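Side-chain contacts in malate dehydrogenase (Entamoeba histolytica, PDB 3I0P), which probably catalyses the NAD-dependent interconversion of malate and oxaloacetate: residues Asp12-Lys15 and Glu16-Gln20; Ile52-Phe55 and Lys56-Tyr59; Met101-Ala104 and Ile105-Lys109; Lys302-Gly305 and Asp306-Thr310. One frame throughout, in Å; residues are numbered along the deposited sequence.

Interaction 1. Residues Asp12-Lys15 and Glu16-Gln20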
loop_
_atom_site.group_PDB
_atom_site.type_symbol
_atom_site.label_atom_id
_atom_site.label_comp_id
_atom_site.label_asym_id
_atom_site.label_seq_id
_atom_site.Cartn_x
_atom_site.Cartn_y
_atom_site.Cartn_z
ATOM N N ASP A 12 22.170 16.833 19.293
ATOM C CA ASP A 12 23.219 16.150 20.049
ATOM C C ASP A 12 22.862 15.990 21.527
ATOM O O ASP A 12 23.028 14.905 22.074
ATOM C CB ASP A 12 24.569 16.866 19.914
ATOM C CG ASP A 12 25.212 16.685 18.530
ATOM O OD1 ASP A 12 25.311 15.541 18.022
ATOM O OD2 ASP A 12 25.650 17.706 17.958
ATOM N N THR A 13 22.378 17.060 22.164
ATOM C CA THR A 13 21.954 17.003 23.570
ATOM C C THR A 13 20.869 15.939 23.764
ATOM O O THR A 13 20.990 15.085 24.641
ATOM C CB THR A 13 21.435 18.384 24.109
ATOM O OG1 THR A 13 22.457 19.376 23.985
ATOM C CG2 THR A 13 21.015 18.297 25.576
ATOM N N ILE A 14 19.824 16.003 22.937
ATOM C CA ILE A 14 18.708 15.064 22.987
ATOM C C ILE A 14 19.179 13.623 22.767
ATOM O O ILE A 14 18.769 12.715 23.499
ATOM C CB ILE A 14 17.610 15.446 21.960
ATOM C CG1 ILE A 14 17.078 16.852 22.243
ATOM C CG2 ILE A 14 16.461 14.430 21.968
ATOM C CD1 ILE A 14 16.306 17.464 21.099
ATOM N N LYS A 15 20.039 13.441 21.758
ATOM C CA LYS A 15 20.672 12.164 21.395
ATOM C C LYS A 15 21.406 11.536 22.562
ATOM O O LYS A 15 21.126 10.398 22.929
ATOM C CB LYS A 15 21.725 12.401 20.305
ATOM C CG LYS A 15 21.426 11.929 18.915
ATOM C CD LYS A 15 22.611 12.268 18.025
ATOM C CE LYS A 15 22.802 11.245 16.904
ATOM N NZ LYS A 15 23.250 11.915 15.639
ATOM N N GLU A 16 22.357 12.286 23.127
ATOM C CA GLU A 16 23.217 11.821 24.219
ATOM C C GLU A 16 22.418 11.531 25.476
ATOM O O GLU A 16 22.693 10.562 26.185
ATOM C CB GLU A 16 24.295 12.867 24.526
ATOM C CG GLU A 16 24.901 12.778 25.935
ATOM C CD GLU A 16 25.976 11.705 26.070
ATOM O OE1 GLU A 16 26.146 10.890 25.137
ATOM O OE2 GLU A 16 26.652 11.675 27.117
ATOM N N PHE A 17 21.423 12.375 25.734
ATOM C CA PHE A 17 20.620 12.297 26.955
ATOM C C PHE A 17 19.803 11.029 26.956
ATOM O O PHE A 17 19.732 10.324 27.955
ATOM C CB PHE A 17 19.692 13.507 27.065
ATOM C CG PHE A 17 18.740 13.437 28.221
ATOM C CD1 PHE A 17 19.186 13.670 29.524
ATOM C CD2 PHE A 17 17.395 13.142 28.013
ATOM C CE1 PHE A 17 18.303 13.609 30.608
ATOM C CE2 PHE A 17 16.499 13.074 29.090
ATOM C CZ PHE A 17 16.953 13.309 30.390
ATOM N N MET A 18 19.208 10.743 25.804
ATOM C CA MET A 18 18.351 9.585 25.625
ATOM C C MET A 18 19.162 8.313 25.876
ATOM O O MET A 18 18.712 7.395 26.557
ATOM C CB MET A 18 17.778 9.618 24.216
ATOM C CG MET A 18 16.298 9.382 24.152
ATOM S SD MET A 18 15.358 10.380 22.976
ATOM C CE MET A 18 16.395 10.369 21.504
ATOM N N TYR A 19 20.383 8.298 25.357
ATOM C CA TYR A 19 21.281 7.167 25.474
ATOM C C TYR A 19 21.777 6.959 26.913
ATOM O O TYR A 19 21.906 5.818 27.368
ATOM C CB TYR A 19 22.429 7.373 24.492
ATOM C CG TYR A 19 23.642 6.491 24.647
ATOM C CD1 TYR A 19 23.620 5.152 24.253
ATOM C CD2 TYR A 19 24.837 7.017 25.133
ATOM C CE1 TYR A 19 24.762 4.343 24.379
ATOM C CE2 TYR A 19 25.980 6.224 25.261
ATOM C CZ TYR A 19 25.934 4.893 24.881
ATOM O OH TYR A 19 27.060 4.125 25.005
ATOM N N GLN A 20 22.042 8.053 27.631
ATOM C CA GLN A 20 22.473 7.940 29.025
ATOM C C GLN A 20 21.336 7.453 29.925
ATOM O O GLN A 20 21.544 6.584 30.771
ATOM C CB GLN A 20 23.072 9.245 29.560
ATOM C CG GLN A 20 24.333 9.748 28.836
ATOM C CD GLN A 20 25.516 8.778 28.863
ATOM O OE1 GLN A 20 25.750 8.066 29.845
ATOM N NE2 GLN A 20 26.285 8.772 27.772
#

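Interaction 2. Residues Ile52-Phe55 and Lys56-Tyr59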
loop_
_atom_site.group_PDB
_atom_site.type_symbol
_atom_site.label_atom_id
_atom_site.label_comp_id
_atom_site.label_asym_id
_atom_site.label_seq_id
_atom_site.Cartn_x
_atom_site.Cartn_y
_atom_site.Cartn_z
ATOM N N ILE A 52 11.797 12.234 21.480
ATOM C CA ILE A 52 11.925 12.755 22.853
ATOM C C ILE A 52 10.602 13.147 23.540
ATOM O O ILE A 52 10.449 12.940 24.740
ATOM C CB ILE A 52 13.014 13.893 22.940
ATOM C CG1 ILE A 52 13.378 14.243 24.390
ATOM C CG2 ILE A 52 12.599 15.130 22.165
ATOM C CD1 ILE A 52 14.015 13.118 25.183
ATOM N N GLN A 53 9.646 13.693 22.787
ATOM C CA GLN A 53 8.366 14.156 23.366
ATOM C C GLN A 53 7.508 13.007 23.881
ATOM O O GLN A 53 6.426 13.214 24.446
ATOM C CB GLN A 53 7.584 15.008 22.367
ATOM C CG GLN A 53 8.295 16.300 22.022
ATOM C CD GLN A 53 7.534 17.176 21.043
ATOM O OE1 GLN A 53 8.134 17.787 20.149
ATOM N NE2 GLN A 53 6.209 17.252 21.206
ATOM N N ARG A 54 8.026 11.796 23.709
ATOM C CA ARG A 54 7.323 10.588 24.075
ATOM C C ARG A 54 8.286 9.659 24.799
ATOM O O ARG A 54 7.933 8.548 25.171
ATOM C CB ARG A 54 6.794 9.935 22.803
ATOM C CG ARG A 54 5.438 9.272 22.925
ATOM C CD ARG A 54 4.390 10.137 23.637
ATOM N NE ARG A 54 3.932 11.255 22.820
ATOM C CZ ARG A 54 3.226 12.277 23.295
ATOM N NH1 ARG A 54 2.907 12.311 24.583
ATOM N NH2 ARG A 54 2.839 13.268 22.491
ATOM N N PHE A 55 9.507 10.132 25.009
ATOM C CA PHE A 55 10.560 9.337 25.618
ATOM C C PHE A 55 10.141 8.816 26.981
ATOM O O PHE A 55 10.183 7.606 27.224
ATOM C CB PHE A 55 11.840 10.171 25.733
ATOM C CG PHE A 55 13.029 9.415 26.246
ATOM C CD1 PHE A 55 13.427 8.222 25.651
ATOM C CD2 PHE A 55 13.774 9.920 27.302
ATOM C CE1 PHE A 55 14.536 7.528 26.118
ATOM C CE2 PHE A 55 14.882 9.246 27.775
ATOM C CZ PHE A 55 15.274 8.046 27.180
ATOM N N LYS A 56 9.713 9.727 27.855
ATOM C CA LYS A 56 9.369 9.361 29.223
ATOM C C LYS A 56 8.181 8.390 29.344
ATOM O O LYS A 56 8.311 7.323 29.962
ATOM C CB LYS A 56 9.138 10.585 30.106
ATOM C CG LYS A 56 9.230 10.221 31.575
ATOM C CD LYS A 56 8.723 11.303 32.500
ATOM C CE LYS A 56 8.366 10.698 33.866
ATOM N NZ LYS A 56 7.050 9.988 33.860
ATOM N N THR A 57 7.035 8.761 28.770
ATOM C CA THR A 57 5.807 7.991 28.982
ATOM C C THR A 57 5.737 6.694 28.175
ATOM O O THR A 57 5.206 5.696 28.662
ATOM C CB THR A 57 4.545 8.818 28.706
ATOM O OG1 THR A 57 4.556 9.251 27.344
ATOM C CG2 THR A 57 4.477 10.036 29.631
ATOM N N VAL A 58 6.276 6.695 26.958
ATOM C CA VAL A 58 6.121 5.537 26.069
ATOM C C VAL A 58 7.259 4.521 26.210
ATOM O O VAL A 58 7.101 3.345 25.866
ATOM C CB VAL A 58 5.849 5.984 24.594
ATOM C CG1 VAL A 58 5.860 4.816 23.616
ATOM C CG2 VAL A 58 4.517 6.714 24.525
ATOM N N TYR A 59 8.387 4.963 26.755
ATOM C CA TYR A 59 9.540 4.078 26.914
ATOM C C TYR A 59 10.017 3.924 28.366
ATOM O O TYR A 59 9.960 2.818 28.913
ATOM C CB TYR A 59 10.666 4.467 25.947
ATOM C CG TYR A 59 10.180 4.438 24.513
ATOM C CD1 TYR A 59 10.005 3.225 23.839
ATOM C CD2 TYR A 59 9.839 5.620 23.841
ATOM C CE1 TYR A 59 9.527 3.194 22.532
ATOM C CE2 TYR A 59 9.362 5.590 22.533
ATOM C CZ TYR A 59 9.218 4.376 21.885
ATOM O OH TYR A 59 8.744 4.340 20.594
HETATM O O HOH W 1 9.886 12.316 27.265
HETATM O O HOH W 2 6.841 11.527 27.398
#

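Interaction 3. Residues Met101-Ala104 and Ile105-Lys109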
loop_
_atom_site.group_PDB
_atom_site.type_symbol
_atom_site.label_atom_id
_atom_site.label_comp_id
_atom_site.label_asym_id
_atom_site.label_seq_id
_atom_site.Cartn_x
_atom_site.Cartn_y
_atom_site.Cartn_z
ATOM N N MET A 101 15.347 -5.776 9.984
ATOM C CA MET A 101 15.545 -5.175 8.671
ATOM C C MET A 101 16.983 -5.355 8.177
ATOM O O MET A 101 17.200 -5.734 7.027
ATOM C CB MET A 101 15.127 -3.692 8.668
ATOM C CG MET A 101 15.384 -2.959 7.352
ATOM S SD MET A 101 14.556 -3.646 5.893
ATOM C CE MET A 101 12.974 -2.809 5.944
ATOM N N LYS A 102 17.964 -5.101 9.044
ATOM C CA LYS A 102 19.370 -5.339 8.695
ATOM C C LYS A 102 19.535 -6.761 8.188
ATOM O O LYS A 102 20.288 -7.025 7.257
ATOM C CB LYS A 102 20.275 -5.129 9.901
ATOM C CG LYS A 102 20.775 -3.730 10.061
ATOM C CD LYS A 102 21.475 -3.537 11.408
ATOM C CE LYS A 102 22.794 -4.307 11.512
ATOM N NZ LYS A 102 23.386 -4.138 12.878
ATOM N N MET A 103 18.809 -7.664 8.829
ATOM C CA MET A 103 18.801 -9.069 8.493
ATOM C C MET A 103 18.118 -9.296 7.143
ATOM O O MET A 103 18.635 -10.038 6.307
ATOM C CB MET A 103 18.089 -9.814 9.607
ATOM C CG MET A 103 18.257 -11.294 9.601
ATOM S SD MET A 103 18.013 -11.953 11.266
ATOM C CE MET A 103 18.069 -13.691 10.826
ATOM N N ALA A 104 16.980 -8.641 6.916
ATOM C CA ALA A 104 16.317 -8.703 5.616
ATOM C C ALA A 104 17.185 -8.131 4.485
ATOM O O ALA A 104 17.166 -8.645 3.365
ATOM C CB ALA A 104 14.976 -8.006 5.669
ATOM N N ILE A 105 17.939 -7.070 4.783
ATOM C CA ILE A 105 18.861 -6.457 3.822
ATOM C C ILE A 105 19.979 -7.430 3.451
ATOM O O ILE A 105 20.290 -7.630 2.272
ATOM C CB ILE A 105 19.479 -5.148 4.379
ATOM C CG1 ILE A 105 18.429 -4.040 4.445
ATOM C CG2 ILE A 105 20.666 -4.694 3.533
ATOM C CD1 ILE A 105 18.810 -2.886 5.365
ATOM N N GLU A 106 20.566 -8.035 4.476
ATOM C CA GLU A 106 21.663 -8.972 4.342
ATOM C C GLU A 106 21.269 -10.116 3.400
ATOM O O GLU A 106 22.011 -10.455 2.475
ATOM C CB GLU A 106 22.011 -9.495 5.736
ATOM C CG GLU A 106 23.382 -10.133 5.894
ATOM C CD GLU A 106 23.502 -10.936 7.198
ATOM O OE1 GLU A 106 22.490 -11.052 7.941
ATOM O OE2 GLU A 106 24.615 -11.450 7.475
ATOM N N LYS A 107 20.089 -10.685 3.640
ATOM C CA LYS A 107 19.499 -11.713 2.782
ATOM C C LYS A 107 19.177 -11.222 1.370
ATOM O O LYS A 107 19.237 -12.001 0.416
ATOM C CB LYS A 107 18.219 -12.270 3.409
ATOM C CG LYS A 107 18.390 -12.840 4.795
ATOM C CD LYS A 107 17.127 -13.527 5.262
ATOM C CE LYS A 107 17.376 -14.294 6.544
ATOM N NZ LYS A 107 18.422 -15.347 6.360
ATOM N N ALA A 108 18.815 -9.951 1.230
ATOM C CA ALA A 108 18.507 -9.425 -0.098
ATOM C C ALA A 108 19.788 -9.310 -0.909
ATOM O O ALA A 108 19.805 -9.647 -2.088
ATOM C CB ALA A 108 17.780 -8.084 -0.018
ATOM N N LYS A 109 20.860 -8.864 -0.252
ATOM C CA LYS A 109 22.172 -8.724 -0.877
ATOM C C LYS A 109 22.731 -10.055 -1.369
ATOM O O LYS A 109 23.406 -10.113 -2.399
ATOM C CB LYS A 109 23.156 -8.075 0.092
ATOM C CG LYS A 109 22.859 -6.616 0.404
ATOM C CD LYS A 109 23.095 -5.731 -0.798
ATOM C CE LYS A 109 23.450 -4.334 -0.359
ATOM N NZ LYS A 109 23.533 -3.436 -1.534
#

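Interaction 4. Residues Lys302-Gly305 and Asp306-Thr310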
loop_
_atom_site.group_PDB
_atom_site.type_symbol
_atom_site.label_atom_id
_atom_site.label_comp_id
_atom_site.label_asym_id
_atom_site.label_seq_id
_atom_site.Cartn_x
_atom_site.Cartn_y
_atom_site.Cartn_z
ATOM N N LYS A 302 18.474 7.478 -10.779
ATOM C CA LYS A 302 18.199 8.504 -11.776
ATOM C C LYS A 302 16.722 8.478 -12.214
ATOM O O LYS A 302 16.057 9.516 -12.297
ATOM C CB LYS A 302 19.157 8.301 -12.963
ATOM C CG LYS A 302 18.738 8.934 -14.287
ATOM C CD LYS A 302 19.674 10.060 -14.707
ATOM C CE LYS A 302 19.378 10.495 -16.155
ATOM N NZ LYS A 302 18.030 11.134 -16.317
ATOM N N ASN A 303 16.209 7.280 -12.467
ATOM C CA ASN A 303 14.829 7.109 -12.890
ATOM C C ASN A 303 13.835 7.609 -11.814
ATOM O O ASN A 303 12.879 8.328 -12.129
ATOM C CB ASN A 303 14.605 5.639 -13.265
ATOM C CG ASN A 303 13.414 5.421 -14.198
ATOM O OD1 ASN A 303 13.319 4.374 -14.842
ATOM N ND2 ASN A 303 12.501 6.381 -14.261
ATOM N N VAL A 304 14.082 7.248 -10.552
ATOM C CA VAL A 304 13.260 7.695 -9.418
ATOM C C VAL A 304 13.265 9.223 -9.303
ATOM O O VAL A 304 12.203 9.859 -9.182
ATOM C CB VAL A 304 13.725 7.029 -8.090
ATOM C CG1 VAL A 304 13.131 7.725 -6.865
ATOM C CG2 VAL A 304 13.388 5.537 -8.089
ATOM N N GLY A 305 14.463 9.804 -9.363
ATOM C CA GLY A 305 14.623 11.258 -9.402
ATOM C C GLY A 305 13.845 11.895 -10.539
ATOM O O GLY A 305 13.132 12.876 -10.330
ATOM N N ASP A 306 13.978 11.335 -11.742
ATOM C CA ASP A 306 13.215 11.808 -12.890
ATOM C C ASP A 306 11.707 11.813 -12.622
ATOM O O ASP A 306 11.012 12.755 -13.028
ATOM C CB ASP A 306 13.512 10.966 -14.135
ATOM C CG ASP A 306 14.819 11.342 -14.809
ATOM O OD1 ASP A 306 15.321 12.465 -14.580
ATOM O OD2 ASP A 306 15.338 10.504 -15.581
ATOM N N ILE A 307 11.204 10.768 -11.957
ATOM C CA ILE A 307 9.783 10.711 -11.588
ATOM C C ILE A 307 9.441 11.872 -10.643
ATOM O O ILE A 307 8.503 12.628 -10.902
ATOM C CB ILE A 307 9.366 9.298 -11.028
ATOM C CG1 ILE A 307 9.155 8.305 -12.181
ATOM C CG2 ILE A 307 8.100 9.362 -10.166
ATOM C CD1 ILE A 307 9.431 6.853 -11.819
ATOM N N ASN A 308 10.232 12.025 -9.580
ATOM C CA ASN A 308 10.081 13.121 -8.623
ATOM C C ASN A 308 10.155 14.498 -9.271
ATOM O O ASN A 308 9.307 15.370 -9.009
ATOM C CB ASN A 308 11.132 13.013 -7.512
ATOM C CG ASN A 308 10.826 11.904 -6.515
ATOM O OD1 ASN A 308 9.699 11.428 -6.436
ATOM N ND2 ASN A 308 11.823 11.502 -5.743
ATOM N N ARG A 309 11.158 14.691 -10.127
ATOM C CA ARG A 309 11.344 15.977 -10.796
ATOM C C ARG A 309 10.186 16.319 -11.721
ATOM O O ARG A 309 9.741 17.469 -11.757
ATOM C CB ARG A 309 12.660 16.019 -11.543
ATOM C CG ARG A 309 13.833 16.136 -10.606
ATOM C CD ARG A 309 15.138 16.111 -11.351
ATOM N NE ARG A 309 16.079 15.243 -10.666
ATOM C CZ ARG A 309 16.469 14.063 -11.126
ATOM N NH1 ARG A 309 16.016 13.610 -12.283
ATOM N NH2 ARG A 309 17.325 13.336 -10.434
ATOM N N THR A 310 9.693 15.314 -12.445
ATOM C CA THR A 310 8.533 15.471 -13.313
ATOM C C THR A 310 7.321 15.855 -12.490
ATOM O O THR A 310 6.593 16.779 -12.848
ATOM C CB THR A 310 8.244 14.184 -14.104
ATOM O OG1 THR A 310 9.392 13.854 -14.883
ATOM C CG2 THR A 310 7.041 14.358 -15.033
#

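Interaction 1. Residues Asp12-Lys15 and Glu16-Gln20
Met-18 packs back along its own helix onto Ile-14, one turn earlier, and the two side chains run side by side in the same direction. Starting at the backbone, Met-18 CB lies 3.3 Å from Ile-14 O, the carbonyl that also takes the Met-18 N-H in a 3.1 Å bond from Met-18 N to Ile-14 O. The chain then bends twice, at chi2 (140°) and chi3 (43°), and this folds the thioether back toward the preceding turn: Met-18 SD passes loosely, 4.2 Å from Ile-14 O, and the terminal CE lies 3.9 Å from the same oxygen and 4.1 Å from Ile-14 CG2. That methyl of Ile-14 stands anti to its own backbone N, which directs it along the helix to meet CE. The backbone beneath is regular alpha helix, with Glu-16 N to Asp-12 O at 2.9 Å the straightest of its four bonds across the contact (171° at the hydrogen). Helix 11-24 is wedged between other elements: Ile-14 rests on Ile-40 of helix 29-45 and Leu-344 of strand 342-345, while Phe-17 packs against Met-352 and Leu-355 of helix 346-359.

Interaction 2. Residues Ile52-Phe55 and Lys56-Tyr59
Apolar contact is made by Val-58 and the aliphatic part of Arg-54. The arginine chain bends at chi2 (47°) and chi3 (72°), which carries CG and CD across the valine obliquely; Val-58 CG2 lies 3.5 Å from Arg-54 CD. Thr-57 OG1 lies 3.8 Å from Arg-54 CD, off the edge of the guanidinium and near its plane, and Glu-193 touches the same arginine. Val-58 also lays CG1 over one face of the neighbouring Tyr-59 ring, toward the rim.

Arg-54 is the N-cap of helix 55-64, and its carbonyl receives the first-turn backbone bond, Val-58 N to Arg-54 O, 3.1 Å. The following one, Tyr-59 N to Phe-55 O, is 3.2 Å and more bent (136° at the hydrogen), its donor above the carbonyl plane where the helix widens into a pi-type turn.

One water accepts from Lys-56 N and lies 2.7 Å from Ile-52 O, to which it can donate; a second accepts from Thr-57 N at 3.1 Å and could donate weakly to Gln-53 O. Lys-56 NZ pairs with Asp-61, and Tyr-59, whose side chain is about 7 Å from the bound NAD at the nearest atoms, bonds through OH to His-123.

Interaction 3. Residues Met101-Ala104 and Ile105-Lys109
Ile-105 N gives its hydrogen to Met-101 O at 2.7 Å, the shortest polar bond between the two segments. The same carbonyl is flanked by the isoleucine side chain: Ile-105 CG1 lies 3.3 Å from Met-101 O, and CD1 extends past it toward the methionine. Ile-105 CG1 stands anti to its own carbonyl carbon (chi1 -71°), and that places the longer branch over the preceding turn instead of out from the helix.

There the two side chains meet at a slant. In Met-101, two bends past CG turn the terminal methyl away and leave CG and SD facing the isoleucine: Met-101 CG touches Ile-105 CD1 at 4.0 Å, and SD lies beside CG1. Two residues on, Lys-107 follows a similar course. Lys-107 CG lies 3.2 Å from Met-103 O, the carbonyl that also accepts the Lys-107 N-H in a straight bond (171°, Lys-107 N to Met-103 O 3.1 Å). Its aliphatic chain then runs on to CE, which approaches Met-103 CG at 4.4 Å, while the charged end goes on to a salt bridge with Glu-79 and a hydrogen bond to Thr-80 O.

Helix 93-111 is the crossover of a beta-alpha-beta unit between the parallel strands 83-87 and 113-121. Its inner side lies on the mixed sheet: Met-101 meets Phe-286, Ile-105 and Ala-108 meet Ala-288 of strand 282-290, Ala-104 packs on Val-116, and Met-103 bridges to Ile-76 of the edge strand 75-79.

Interaction 4. Residues Lys302-Gly305 and Asp306-Thr310
Lys-302 and Arg-309 both bind the carboxylate of Asp-306, which joins three residues of one helix into a salt-bridge network. Lys-302 reaches it from one turn back, NZ lying 2.9 Å from Asp-306 OD2 on the syn lone pair; bends at chi2 (113°) and chi4 (66°) bring the ammonium to the oxygen edge of the carboxylate. The other oxygen goes to the arginine, with Arg-309 NH1 2.7 Å from Asp-306 OD1 and that oxygen in the plane of the guanidinium at its edge. Having both oxygens engaged would be expected to favour the charged acid and to limit its rotation. Lys-302 is on the exposed, looser side of the contact.

The packing tightens at Gly-305. The guanidinium of Arg-309 folds back over this residue and lays one face above Gly-305 C, the nearest atom of the group being NH1 at 3.3 Å from Gly-305 C. With no side chain at Gly-305, the flat group can lie directly on the backbone, and Arg-309 NH2 continues to a salt bridge with Asp-173. Underneath, Arg-309 N bonds to Gly-305 O at 2.7 Å. The next carbonyl, Asp-306 O, takes two donors from opposite faces of its plane, Thr-310 N and Thr-310 OG1, the latter at 2.7 Å.

The buried side belongs to the dimer interface. Val-304 packs on Cys-260 of the second subunit and Asn-303 on Phe-266 of that subunit, so the arrangement is an i to i+4 salt bridge, extended to i+7, on a helix with one side against the partner chain.

In the fold
None of the four contacts closes a long loop; each joins adjoining segments, and along the chain they follow in series without nesting or crossing. Interaction 1, near the N terminus, and interaction 2, at the start of helix 55-64, touch in space: Met-18 CG meets Phe-55 CE1 and Ile-14 CG2 packs on Ile-52 CB, joining helix 11-24 to the loop before helix 55-64. Interaction 3 comes next, on the crossover helix 93-111 against the mixed sheet, with its centre about 28 Å from that of interaction 1. Interaction 4, late in the chain, lies across the chain's centre from interaction 2, on the side facing the second subunit.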